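Local coordinates for adapter protein MecA 2 (Bacillus subtilis, PDB 3JTO) that recognises unfolded and aggregated proteins and targets them to the ClpC protease, and curbs competence by delivering ComK for degradation, at residues Asp5-Phe10 with Phe41-Asp46. Numbering follows the deposited sequence.
Sequences DIIYQF and FLSLED
I6 and L44 exchange both backbone hydrogen bonds, as do Y8 and L42, joining strand D5-F10 to the antiparallel strand through L42 and L44, their axes 4.6 Å apart. I6 N to L44 O is the shortest, at 2.7 Å. I7 lies opposite S43 between these two pairs and Q9 opposite F41 beyond Y8 and L42, both non-hydrogen-bonded.

At the D5 end a side chain takes over: OD1 of D5 accepts the backbone N of D46 at 2.9 Å. With CG beside its backbone N (chi1 -62°), the D5 carboxylate crosses the E45 side chain at a slant, the carboxylate planes 43° apart and OD1 3.4 Å from E45 CB. The D46 N-H probably offsets some repulsion among the three acids gathered here.

At the other end most contacts join carbon atoms. CG of Q9 presses on the F41 ring, 3.2 Å from CE1, the side chains side by side with amide and ring planes 61° apart. F10 brings CE2 to 3.8 Å from L42 CB. A serine in place of F41 would probably leave the aliphatic part of Q9 without its partner and open a gap beside L73.

These central strands of the ClpC-interacting C-terminal domain are covered on both faces: I6 and Y8 pack on helix 49-59, L42 on helix 13-25, and I7, F41 and S43 on helix 70-76, while strands 64-65 and 32-36 flank the pair.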
loop_
_atom_site.group_PDB
_atom_site.type_symbol
_atom_site.label_atom_id
_atom_site.label_comp_id
_atom_site.label_asym_id
_atom_site.label_seq_id
_atom_site.Cartn_x
_atom_site.Cartn_y
_atom_site.Cartn_z
ATOM N N ASP A 5 -10.454 -1.007 4.224
ATOM C CA ASP A 5 -9.199 -1.700 3.929
ATOM C C ASP A 5 -8.897 -1.576 2.438
ATOM O O ASP A 5 -9.735 -1.902 1.595
ATOM C CB ASP A 5 -9.284 -3.167 4.321
ATOM C CG ASP A 5 -9.510 -3.354 5.793
ATOM O OD1 ASP A 5 -9.303 -2.385 6.557
ATOM O OD2 ASP A 5 -9.889 -4.467 6.188
ATOM N N ILE A 6 -7.701 -1.101 2.119
ATOM C CA ILE A 6 -7.352 -0.788 0.747
ATOM C C ILE A 6 -6.154 -1.623 0.325
ATOM O O ILE A 6 -5.099 -1.553 0.954
ATOM C CB ILE A 6 -7.083 0.740 0.585
ATOM C CG1 ILE A 6 -8.415 1.498 0.485
ATOM C CG2 ILE A 6 -6.237 1.041 -0.635
ATOM C CD1 ILE A 6 -8.278 3.013 0.528
ATOM N N ILE A 7 -6.334 -2.436 -0.715
ATOM C CA ILE A 7 -5.221 -3.132 -1.349
ATOM C C ILE A 7 -5.069 -2.769 -2.825
ATOM O O ILE A 7 -5.986 -2.963 -3.616
ATOM C CB ILE A 7 -5.335 -4.642 -1.257
ATOM C CG1 ILE A 7 -5.583 -5.086 0.181
ATOM C CG2 ILE A 7 -4.064 -5.283 -1.778
ATOM C CD1 ILE A 7 -5.861 -6.578 0.290
ATOM N N TYR A 8 -3.889 -2.260 -3.174
ATOM C CA TYR A 8 -3.537 -1.896 -4.540
ATOM C C TYR A 8 -2.369 -2.705 -5.110
ATOM O O TYR A 8 -1.466 -3.113 -4.378
ATOM C CB TYR A 8 -3.190 -0.408 -4.605
ATOM C CG TYR A 8 -4.352 0.450 -5.029
ATOM C CD1 TYR A 8 -4.340 1.120 -6.250
ATOM C CD2 TYR A 8 -5.469 0.573 -4.222
ATOM C CE1 TYR A 8 -5.408 1.888 -6.639
ATOM C CE2 TYR A 8 -6.534 1.338 -4.601
ATOM C CZ TYR A 8 -6.504 1.989 -5.804
ATOM O OH TYR A 8 -7.584 2.748 -6.162
ATOM N N GLN A 9 -2.395 -2.866 -6.434
ATOM C CA GLN A 9 -1.432 -3.616 -7.245
ATOM C C GLN A 9 -0.459 -2.660 -7.972
ATOM O O GLN A 9 -0.888 -1.686 -8.595
ATOM C CB GLN A 9 -2.240 -4.315 -8.322
ATOM C CG GLN A 9 -1.929 -5.735 -8.651
ATOM C CD GLN A 9 -3.029 -6.295 -9.532
ATOM O OE1 GLN A 9 -3.596 -5.560 -10.344
ATOM N NE2 GLN A 9 -3.366 -7.578 -9.361
ATOM N N PHE A 10 0.840 -2.943 -7.921
ATOM C CA PHE A 10 1.830 -2.118 -8.625
ATOM C C PHE A 10 2.767 -2.992 -9.436
ATOM O O PHE A 10 3.219 -4.043 -8.962
ATOM C CB PHE A 10 2.633 -1.256 -7.647
ATOM C CG PHE A 10 1.769 -0.440 -6.734
ATOM C CD1 PHE A 10 1.370 0.836 -7.100
ATOM C CD2 PHE A 10 1.320 -0.968 -5.532
ATOM C CE1 PHE A 10 0.550 1.573 -6.277
ATOM C CE2 PHE A 10 0.512 -0.242 -4.709
ATOM C CZ PHE A 10 0.121 1.031 -5.074
ATOM N N PHE A 41 2.203 -5.392 -3.854
ATOM C CA PHE A 41 0.894 -5.025 -3.341
ATOM C C PHE A 41 1.087 -4.245 -2.077
ATOM O O PHE A 41 1.899 -4.608 -1.227
ATOM C CB PHE A 41 0.042 -6.261 -3.057
ATOM C CG PHE A 41 -0.287 -7.060 -4.281
ATOM C CD1 PHE A 41 -1.507 -6.901 -4.921
ATOM C CD2 PHE A 41 0.628 -7.979 -4.795
ATOM C CE1 PHE A 41 -1.821 -7.651 -6.057
ATOM C CE2 PHE A 41 0.327 -8.727 -5.929
ATOM C CZ PHE A 41 -0.899 -8.560 -6.564
ATOM N N LEU A 42 0.352 -3.159 -1.960
ATOM C CA LEU A 42 0.356 -2.395 -0.733
ATOM C C LEU A 42 -1.025 -2.545 -0.090
ATOM O O LEU A 42 -2.045 -2.299 -0.720
ATOM C CB LEU A 42 0.670 -0.931 -1.023
ATOM C CG LEU A 42 0.518 0.078 0.121
ATOM C CD1 LEU A 42 1.672 -0.041 1.112
ATOM C CD2 LEU A 42 0.430 1.500 -0.415
ATOM N N SER A 43 -1.041 -2.958 1.163
ATOM C CA SER A 43 -2.271 -3.130 1.908
ATOM C C SER A 43 -2.303 -2.124 3.061
ATOM O O SER A 43 -1.338 -2.014 3.826
ATOM C CB SER A 43 -2.358 -4.565 2.446
ATOM O OG SER A 43 -3.501 -4.741 3.257
ATOM N N LEU A 44 -3.409 -1.390 3.167
ATOM C CA LEU A 44 -3.627 -0.438 4.252
ATOM C C LEU A 44 -4.992 -0.711 4.867
ATOM O O LEU A 44 -5.980 -0.819 4.163
ATOM C CB LEU A 44 -3.567 0.996 3.732
ATOM C CG LEU A 44 -2.197 1.565 3.358
ATOM C CD1 LEU A 44 -2.368 2.725 2.398
ATOM C CD2 LEU A 44 -1.387 1.973 4.626
ATOM N N GLU A 45 -5.045 -0.825 6.187
ATOM C CA GLU A 45 -6.272 -1.233 6.861
ATOM C C GLU A 45 -6.830 -0.173 7.798
ATOM O O GLU A 45 -6.083 0.656 8.300
ATOM C CB GLU A 45 -6.032 -2.521 7.631
ATOM C CG GLU A 45 -6.011 -3.746 6.757
ATOM C CD GLU A 45 -5.516 -4.971 7.500
ATOM O OE1 GLU A 45 -4.826 -4.798 8.529
ATOM O OE2 GLU A 45 -5.812 -6.100 7.046
ATOM N N ASP A 46 -8.151 -0.209 8.003
ATOM C CA ASP A 46 -8.841 0.616 9.009
ATOM C C ASP A 46 -8.699 2.109 8.783
ATOM O O ASP A 46 -8.380 2.854 9.700
ATOM C CB ASP A 46 -8.365 0.275 10.426
ATOM C CG ASP A 46 -8.466 -1.211 10.727
ATOM O OD1 ASP A 46 -9.379 -1.878 10.176
ATOM O OD2 ASP A 46 -7.625 -1.717 11.499
#